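Local coordinates for protein NADH kinase POS5, mitochondrial (Saccharomyces cerevisiae, PDB 3AFO) that phosphorylates NADH, and less readily NAD(+), with ATP in mitochondria, making it a key source of the cellular reductant NADPH, at residues A[143-148]-A[156-161]; A[183-188]-A[309-314]. One frame throughout, in Å; residues are numbered along the deposited sequence. Where two conformers were deposited one is given.

In the fold
After early strands 23-25 and 33-36, which join an antiparallel sheet, the chain builds the parallel sheet of the N-terminal domain, and contact 1 (143-148 with 156-161) closes a short loop of seven residues there, pairing strand 142-146 with edge strand 156-157 just before helix 161-169. Strand 174-186 then leads back into that antiparallel sheet. Contact 2 closes a longer loop: 120 residues rich in strands separate 183-188 from 309-314, where the end of strand 174-186 meets the end of strand 306-311 from another antiparallel sheet. The two closures follow in series, neither enclosing nor crossing the other. The centres of contacts 1 and 2 lie about 38 Å apart, on opposite sides of the chain's centre.

Contact 1: residues A[143-148]-A[156-161]; sequences LAFALG and FDFKEH
F145 and F156 face each other across a parallel pair of strands. A146 N donates a nearly straight bond to F156 O (2.7 Å, 172°), while the return bond from F156 N to A144 O is weak at 3.5 Å. With CG anti to its carbonyl carbon (chi1 -66°), the F145 side chain leaves the sheet on the same face as F156. Its CB lies 4.2 Å from F158 CB. Further out, CD1 packs 3.5 Å from F156 CB and has D157 O at the ring edge. CE1 comes 3.6 Å from H161 CA, and CZ meets H161 CB, whose CH-pi contact falls off-centre on the ring. F158 turns its own edge to the F145 face in a T-shaped pair, planes at 85°. Replacing F145 by an alanine is likely to open a gap beside the 3-10 turn and leave the F158 edge and H161 CB without their aromatic partner. F158 O accepts from H161 N and also from ND1, and the second bond holds the imidazole's rotation. Backbone bonds thus set the strand register, while apolar and aromatic contacts seat the start of helix 161-169 against the edge of the N-terminal domain's parallel sheet.

Contact 2: residues A[183-188]-A[309-314]; sequences CHLKKK and QDLDVG
L185 and L311 lie antiparallel, side chain alongside side chain, bringing L185 CD1 to 3.6 Å from L311 CD2. The other methyl of L185, CD2, turns to the side-chain amide of Q309, which it crosses obliquely. Two residues on, K187 slants over the Q309 side chain, its CD and CE packing beside the amide end. The lysine chain is folded rather than extended, bent at chi2 and chi3 (-71° and -70°), and this curl brings NZ to the D310 carbonyl and the D312 carboxylate. There NZ donates to a water at 2.7 Å, and the same water donates to D310 O and to D312 OD2, so one solvent molecule ties the ammonium to a carbonyl and a carboxylate. The direct salt bridge from K187 NZ to D312 OD2 is long, 3.8 Å; D315 supplies a further salt bridge to NZ, while D312 OD1 accepts from the backbone of S297. K188 takes a different course, laying its CD 3.4 Å from V313 O before its ammonium end turns away. Its CB stands over G314, where positive phi and the nearness of K188 CG both disfavour a side chain. A second water joins the backbones, donating to K186 O and to G314 O. The two segments do not pair as strands, and no backbone bond joins them directly. Instead their strand ends, from different antiparallel sheets, pack together in the β-sandwich part of the protein: L185 also touches I194 and I317 from strands 194-198 and 316-321, whereas L311 lies on L204 of strand 201-205.

Contact 1: residues A[143-148]-A[156-161]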
ATOM      1  N   LEU A 143     -18.732 -22.725  19.770  1.00 21.76           N
ATOM      2  CA  LEU A 143     -18.263 -22.151  21.026  1.00 21.59           C
ATOM      3  C   LEU A 143     -16.757 -22.323  21.073  1.00 21.40           C
ATOM      4  O   LEU A 143     -16.257 -23.445  21.137  1.00 20.32           O
ATOM      5  CB  LEU A 143     -18.908 -22.852  22.241  1.00 21.50           C
ATOM      6  CG  LEU A 143     -18.491 -22.330  23.629  1.00 21.90           C
ATOM      7  CD1 LEU A 143     -18.652 -20.823  23.739  1.00 21.60           C
ATOM      8  CD2 LEU A 143     -19.225 -23.050  24.789  1.00 20.76           C
ATOM      9  N   ALA A 144     -16.045 -21.197  21.036  1.00 21.14           N
ATOM     10  CA  ALA A 144     -14.619 -21.225  20.776  1.00 21.73           C
ATOM     11  C   ALA A 144     -13.816 -20.698  21.969  1.00 22.09           C
ATOM     12  O   ALA A 144     -13.982 -19.546  22.386  1.00 21.89           O
ATOM     13  CB  ALA A 144     -14.306 -20.434  19.500  1.00 21.68           C
ATOM     14  N   PHE A 145     -12.960 -21.555  22.519  1.00 23.13           N
ATOM     15  CA  PHE A 145     -12.088 -21.175  23.634  1.00 24.33           C
ATOM     16  C   PHE A 145     -10.635 -21.122  23.203  1.00 25.38           C
ATOM     17  O   PHE A 145     -10.121 -22.068  22.613  1.00 25.63           O
ATOM     18  CB  PHE A 145     -12.205 -22.172  24.792  1.00 24.21           C
ATOM     19  CG  PHE A 145     -13.550 -22.174  25.463  1.00 23.98           C
ATOM     20  CD1 PHE A 145     -13.907 -21.160  26.339  1.00 24.11           C
ATOM     21  CD2 PHE A 145     -14.444 -23.224  25.245  1.00 23.62           C
ATOM     22  CE1 PHE A 145     -15.152 -21.172  26.979  1.00 24.73           C
ATOM     23  CE2 PHE A 145     -15.678 -23.246  25.879  1.00 23.68           C
ATOM     24  CZ  PHE A 145     -16.037 -22.219  26.743  1.00 23.14           C
ATOM     25  N   ALA A 146      -9.973 -20.018  23.530  1.00 27.16           N
ATOM     26  CA  ALA A 146      -8.573 -19.796  23.163  1.00 28.47           C
ATOM     27  C   ALA A 146      -7.605 -20.442  24.148  1.00 29.74           C
ATOM     28  O   ALA A 146      -7.582 -20.098  25.338  1.00 30.58           O
ATOM     29  CB  ALA A 146      -8.301 -18.313  23.062  1.00 28.42           C
ATOM     30  N   LEU A 147      -6.814 -21.384  23.648  1.00 30.43           N
ATOM     31  CA  LEU A 147      -5.752 -21.993  24.433  1.00 31.97           C
ATOM     32  C   LEU A 147      -4.456 -21.910  23.659  1.00 32.31           C
ATOM     33  O   LEU A 147      -4.468 -21.953  22.432  1.00 33.06           O
ATOM     34  CB  LEU A 147      -6.074 -23.452  24.750  1.00 31.97           C
ATOM     35  CG  LEU A 147      -7.113 -23.595  25.866  1.00 32.93           C
ATOM     36  CD1 LEU A 147      -8.193 -24.568  25.471  1.00 33.22           C
ATOM     37  CD2 LEU A 147      -6.462 -23.960  27.204  1.00 31.81           C
ATOM     38  N   GLY A 148      -3.342 -21.810  24.378  1.00 32.98           N
ATOM     39  CA  GLY A 148      -2.025 -21.719  23.744  1.00 33.38           C
ATOM     40  C   GLY A 148      -1.834 -20.344  23.122  1.00 33.55           C
ATOM     41  O   GLY A 148      -2.350 -19.336  23.627  1.00 33.22           O
ATOM     42  N   PHE A 156     -13.309 -16.441  23.740  1.00 25.11           N
ATOM     43  CA  PHE A 156     -13.289 -16.782  25.168  1.00 26.01           C
ATOM     44  C   PHE A 156     -11.993 -17.408  25.628  1.00 26.93           C
ATOM     45  O   PHE A 156     -11.429 -18.279  24.964  1.00 26.46           O
ATOM     46  CB  PHE A 156     -14.435 -17.749  25.520  1.00 25.75           C
ATOM     47  CG  PHE A 156     -15.792 -17.229  25.161  1.00 25.14           C
ATOM     48  CD1 PHE A 156     -16.409 -16.276  25.955  1.00 24.15           C
ATOM     49  CD2 PHE A 156     -16.437 -17.670  24.007  1.00 22.84           C
ATOM     50  CE1 PHE A 156     -17.660 -15.766  25.611  1.00 23.56           C
ATOM     51  CE2 PHE A 156     -17.678 -17.166  23.657  1.00 22.85           C
ATOM     52  CZ  PHE A 156     -18.292 -16.220  24.466  1.00 23.01           C
ATOM     53  N   ASP A 157     -11.546 -16.964  26.795  1.00 28.68           N
ATOM     54  CA  ASP A 157     -10.488 -17.627  27.539  1.00 29.96           C
ATOM     55  C   ASP A 157     -11.087 -18.916  28.087  1.00 29.97           C
ATOM     56  O   ASP A 157     -12.193 -18.896  28.602  1.00 29.89           O
ATOM     57  CB  ASP A 157     -10.081 -16.726  28.711  1.00 30.75           C
ATOM     58  CG  ASP A 157      -8.773 -17.146  29.358  1.00 33.62           C
ATOM     59  OD1 ASP A 157      -8.519 -18.366  29.531  1.00 36.45           O
ATOM     60  OD2 ASP A 157      -7.995 -16.236  29.721  1.00 37.65           O
ATOM     61  N   PHE A 158     -10.354 -20.022  27.998  1.00 30.61           N
ATOM     62  CA  PHE A 158     -10.843 -21.300  28.543  1.00 31.34           C
ATOM     63  C   PHE A 158     -11.188 -21.251  30.038  1.00 31.92           C
ATOM     64  O   PHE A 158     -12.031 -22.025  30.500  1.00 31.92           O
ATOM     65  CB  PHE A 158      -9.890 -22.469  28.247  1.00 30.94           C
ATOM     66  CG  PHE A 158     -10.342 -23.786  28.862  1.00 30.54           C
ATOM     67  CD1 PHE A 158     -11.407 -24.496  28.313  1.00 29.66           C
ATOM     68  CD2 PHE A 158      -9.724 -24.286  30.013  1.00 29.57           C
ATOM     69  CE1 PHE A 158     -11.845 -25.705  28.886  1.00 29.49           C
ATOM     70  CE2 PHE A 158     -10.157 -25.484  30.598  1.00 29.00           C
ATOM     71  CZ  PHE A 158     -11.224 -26.194  30.030  1.00 27.90           C
ATOM     72  N   LYS A 159     -10.522 -20.354  30.768  0.50 32.24           N
ATOM     73  CA  LYS A 159     -10.792 -20.109  32.188  0.50 32.68           C
ATOM     74  C   LYS A 159     -12.261 -19.817  32.453  0.50 32.83           C
ATOM     75  O   LYS A 159     -12.788 -20.169  33.511  0.50 32.93           O
ATOM     76  CB  LYS A 159      -9.953 -18.934  32.708  0.50 32.73           C
ATOM     77  CG  LYS A 159      -8.668 -19.323  33.425  0.50 33.47           C
ATOM     78  CD  LYS A 159      -7.547 -19.669  32.462  0.50 33.54           C
ATOM     79  CE  LYS A 159      -6.193 -19.533  33.144  0.50 34.14           C
ATOM     80  NZ  LYS A 159      -5.063 -19.977  32.266  0.50 33.44           N
ATOM     81  N   GLU A 160     -12.913 -19.172  31.484  1.00 32.85           N
ATOM     82  CA  GLU A 160     -14.308 -18.750  31.622  1.00 33.19           C
ATOM     83  C   GLU A 160     -15.305 -19.869  31.283  1.00 32.47           C
ATOM     84  O   GLU A 160     -16.500 -19.607  31.205  1.00 32.24           O
ATOM     85  CB  GLU A 160     -14.629 -17.548  30.716  1.00 33.68           C
ATOM     86  CG  GLU A 160     -13.488 -16.571  30.388  1.00 36.01           C
ATOM     87  CD  GLU A 160     -13.954 -15.446  29.450  1.00 38.09           C
ATOM     88  OE1 GLU A 160     -14.982 -14.800  29.764  1.00 41.33           O
ATOM     89  OE2 GLU A 160     -13.307 -15.210  28.407  1.00 37.37           O
ATOM     90  N   HIS A 161     -14.827 -21.096  31.067  1.00 32.12           N
ATOM     91  CA  HIS A 161     -15.662 -22.143  30.437  1.00 31.62           C
ATOM     92  C   HIS A 161     -16.966 -22.520  31.156  1.00 31.21           C
ATOM     93  O   HIS A 161     -17.974 -22.764  30.488  1.00 30.80           O
ATOM     94  CB  HIS A 161     -14.846 -23.395  30.079  1.00 31.82           C
ATOM     95  CG  HIS A 161     -14.447 -24.230  31.260  1.00 33.01           C
ATOM     96  ND1 HIS A 161     -13.244 -24.070  31.914  1.00 33.33           N
ATOM     97  CD2 HIS A 161     -15.083 -25.254  31.882  1.00 33.62           C
ATOM     98  CE1 HIS A 161     -13.161 -24.949  32.899  1.00 34.51           C
ATOM     99  NE2 HIS A 161     -14.266 -25.676  32.904  1.00 35.04           N
TER

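Contact 2: residues A[183-188]-A[309-314]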
ATOM      1  N   CYS A 183     -16.061 -23.359  -2.986  1.00 24.01           N
ATOM      2  CA  CYS A 183     -15.115 -23.519  -4.079  1.00 24.16           C
ATOM      3  C   CYS A 183     -15.500 -24.760  -4.887  1.00 24.53           C
ATOM      4  O   CYS A 183     -15.596 -25.860  -4.335  1.00 24.92           O
ATOM      5  CB  CYS A 183     -13.691 -23.660  -3.539  1.00 23.79           C
ATOM      6  SG  CYS A 183     -12.437 -23.974  -4.786  1.00 24.58           S
ATOM      7  N   HIS A 184     -15.732 -24.574  -6.182  1.00 24.69           N
ATOM      8  CA  HIS A 184     -16.007 -25.681  -7.101  1.00 25.15           C
ATOM      9  C   HIS A 184     -14.793 -25.870  -8.000  1.00 24.86           C
ATOM     10  O   HIS A 184     -14.492 -25.009  -8.831  1.00 24.82           O
ATOM     11  CB  HIS A 184     -17.241 -25.370  -7.955  1.00 25.52           C
ATOM     12  CG  HIS A 184     -18.521 -25.315  -7.179  1.00 26.79           C
ATOM     13  ND1 HIS A 184     -18.721 -24.448  -6.125  1.00 29.04           N
ATOM     14  CD2 HIS A 184     -19.672 -26.012  -7.314  1.00 28.01           C
ATOM     15  CE1 HIS A 184     -19.935 -24.625  -5.636  1.00 28.39           C
ATOM     16  NE2 HIS A 184     -20.534 -25.562  -6.345  1.00 29.65           N
ATOM     17  N   LEU A 185     -14.069 -26.970  -7.816  1.00 24.86           N
ATOM     18  CA  LEU A 185     -12.924 -27.268  -8.675  1.00 25.12           C
ATOM     19  C   LEU A 185     -13.336 -28.131  -9.863  1.00 26.06           C
ATOM     20  O   LEU A 185     -13.880 -29.222  -9.686  1.00 26.29           O
ATOM     21  CB  LEU A 185     -11.794 -27.931  -7.883  1.00 24.75           C
ATOM     22  CG  LEU A 185     -10.599 -28.485  -8.677  1.00 24.79           C
ATOM     23  CD1 LEU A 185      -9.789 -27.377  -9.341  1.00 24.56           C
ATOM     24  CD2 LEU A 185      -9.691 -29.326  -7.793  1.00 26.09           C
ATOM     25  N   LYS A 186     -13.079 -27.621 -11.066  0.50 26.45           N
ATOM     26  CA  LYS A 186     -13.335 -28.339 -12.309  0.50 27.00           C
ATOM     27  C   LYS A 186     -12.011 -28.606 -13.004  0.50 27.22           C
ATOM     28  O   LYS A 186     -11.415 -27.692 -13.586  0.50 27.42           O
ATOM     29  CB  LYS A 186     -14.236 -27.511 -13.223  0.50 26.95           C
ATOM     30  CG  LYS A 186     -14.544 -28.153 -14.577  0.50 27.55           C
ATOM     31  CD  LYS A 186     -15.043 -27.096 -15.556  0.50 27.56           C
ATOM     32  CE  LYS A 186     -15.379 -27.679 -16.919  0.50 28.23           C
ATOM     33  NZ  LYS A 186     -15.043 -26.707 -18.010  0.50 28.16           N
ATOM     34  N   LYS A 187     -11.550 -29.853 -12.940  1.00 27.28           N
ATOM     35  CA  LYS A 187     -10.269 -30.234 -13.553  1.00 28.01           C
ATOM     36  C   LYS A 187     -10.321 -30.120 -15.084  1.00 28.54           C
ATOM     37  O   LYS A 187     -11.383 -30.254 -15.686  1.00 28.77           O
ATOM     38  CB  LYS A 187      -9.855 -31.658 -13.128  1.00 28.21           C
ATOM     39  CG  LYS A 187      -9.636 -31.894 -11.616  1.00 27.89           C
ATOM     40  CD  LYS A 187      -8.384 -31.211 -11.064  1.00 29.27           C
ATOM     41  CE  LYS A 187      -7.102 -31.848 -11.562  1.00 30.29           C
ATOM     42  NZ  LYS A 187      -5.912 -31.153 -10.993  1.00 30.97           N
ATOM     43  N   LYS A 188      -9.176 -29.818 -15.695  1.00 29.31           N
ATOM     44  CA  LYS A 188      -9.007 -29.903 -17.147  1.00 30.39           C
ATOM     45  C   LYS A 188      -9.403 -31.300 -17.602  1.00 30.47           C
ATOM     46  O   LYS A 188      -8.986 -32.297 -16.982  1.00 30.12           O
ATOM     47  CB  LYS A 188      -7.539 -29.690 -17.517  1.00 30.41           C
ATOM     48  CG  LYS A 188      -7.264 -29.577 -19.006  1.00 32.60           C
ATOM     49  CD  LYS A 188      -5.768 -29.714 -19.280  1.00 34.88           C
ATOM     50  CE  LYS A 188      -5.439 -29.401 -20.729  1.00 38.58           C
ATOM     51  NZ  LYS A 188      -6.042 -30.384 -21.666  1.00 40.19           N
ATOM     52  N   GLN A 309      -4.894 -29.664  -3.429  1.00 34.92           N
ATOM     53  CA  GLN A 309      -4.424 -30.236  -4.675  1.00 35.63           C
ATOM     54  C   GLN A 309      -3.473 -29.290  -5.356  1.00 35.63           C
ATOM     55  O   GLN A 309      -3.591 -28.064  -5.245  1.00 35.55           O
ATOM     56  CB  GLN A 309      -5.596 -30.379  -5.625  1.00 35.90           C
ATOM     57  CG  GLN A 309      -6.188 -31.749  -5.707  1.00 37.69           C
ATOM     58  CD  GLN A 309      -7.103 -31.856  -6.891  1.00 38.17           C
ATOM     59  OE1 GLN A 309      -8.268 -32.217  -6.755  1.00 40.44           O
ATOM     60  NE2 GLN A 309      -6.586 -31.514  -8.070  1.00 38.79           N
ATOM     61  N   ASP A 310      -2.538 -29.864  -6.089  1.00 35.42           N
ATOM     62  CA  ASP A 310      -1.821 -29.106  -7.077  1.00 35.19           C
ATOM     63  C   ASP A 310      -2.689 -29.099  -8.314  1.00 34.47           C
ATOM     64  O   ASP A 310      -3.349 -30.097  -8.627  1.00 34.77           O
ATOM     65  CB  ASP A 310      -0.450 -29.716  -7.304  1.00 35.73           C
ATOM     66  CG  ASP A 310       0.380 -29.694  -6.043  1.00 37.73           C
ATOM     67  OD1 ASP A 310      -0.096 -29.083  -5.059  1.00 39.52           O
ATOM     68  OD2 ASP A 310       1.483 -30.272  -6.020  1.00 39.77           O
ATOM     69  N   LEU A 311      -2.746 -27.943  -8.965  1.00 33.09           N
ATOM     70  CA  LEU A 311      -3.562 -27.761 -10.152  1.00 31.58           C
ATOM     71  C   LEU A 311      -2.677 -27.594 -11.370  1.00 30.99           C
ATOM     72  O   LEU A 311      -1.517 -27.173 -11.264  1.00 30.90           O
ATOM     73  CB  LEU A 311      -4.503 -26.556 -10.010  1.00 31.31           C
ATOM     74  CG  LEU A 311      -5.526 -26.510  -8.870  1.00 30.83           C
ATOM     75  CD1 LEU A 311      -6.502 -25.341  -9.087  1.00 29.56           C
ATOM     76  CD2 LEU A 311      -6.279 -27.830  -8.708  1.00 29.01           C
ATOM     77  N   ASP A 312      -3.245 -27.935 -12.522  1.00 30.24           N
ATOM     78  CA  ASP A 312      -2.568 -27.869 -13.808  1.00 29.93           C
ATOM     79  C   ASP A 312      -3.174 -26.761 -14.664  1.00 29.26           C
ATOM     80  O   ASP A 312      -4.308 -26.337 -14.441  1.00 29.15           O
ATOM     81  CB  ASP A 312      -2.697 -29.218 -14.542  1.00 29.95           C
ATOM     82  CG  ASP A 312      -2.390 -30.410 -13.636  1.00 31.58           C
ATOM     83  OD1 ASP A 312      -1.381 -30.361 -12.899  1.00 33.20           O
ATOM     84  OD2 ASP A 312      -3.160 -31.390 -13.648  1.00 33.97           O
ATOM     85  N   VAL A 313      -2.404 -26.301 -15.643  1.00 28.90           N
ATOM     86  CA  VAL A 313      -2.906 -25.393 -16.669  1.00 28.76           C
ATOM     87  C   VAL A 313      -4.187 -25.973 -17.266  1.00 28.43           C
ATOM     88  O   VAL A 313      -4.216 -27.141 -17.672  1.00 28.00           O
ATOM     89  CB  VAL A 313      -1.834 -25.174 -17.772  1.00 29.21           C
ATOM     90  CG1 VAL A 313      -2.426 -24.484 -18.998  1.00 29.50           C
ATOM     91  CG2 VAL A 313      -0.658 -24.381 -17.219  1.00 29.12           C
ATOM     92  N   GLY A 314      -5.245 -25.161 -17.288  1.00 27.61           N
ATOM     93  CA  GLY A 314      -6.542 -25.576 -17.799  1.00 26.74           C
ATOM     94  C   GLY A 314      -7.585 -25.888 -16.740  1.00 26.38           C
ATOM     95  O   GLY A 314      -8.781 -25.864 -17.034  1.00 26.85           O
TER
HETATM   96  O   HOH W   1     -11.286 -26.991 -16.213  1.00 29.22           O
HETATM   97  O   HOH W   2      -3.385 -32.094 -11.051  1.00 41.72           O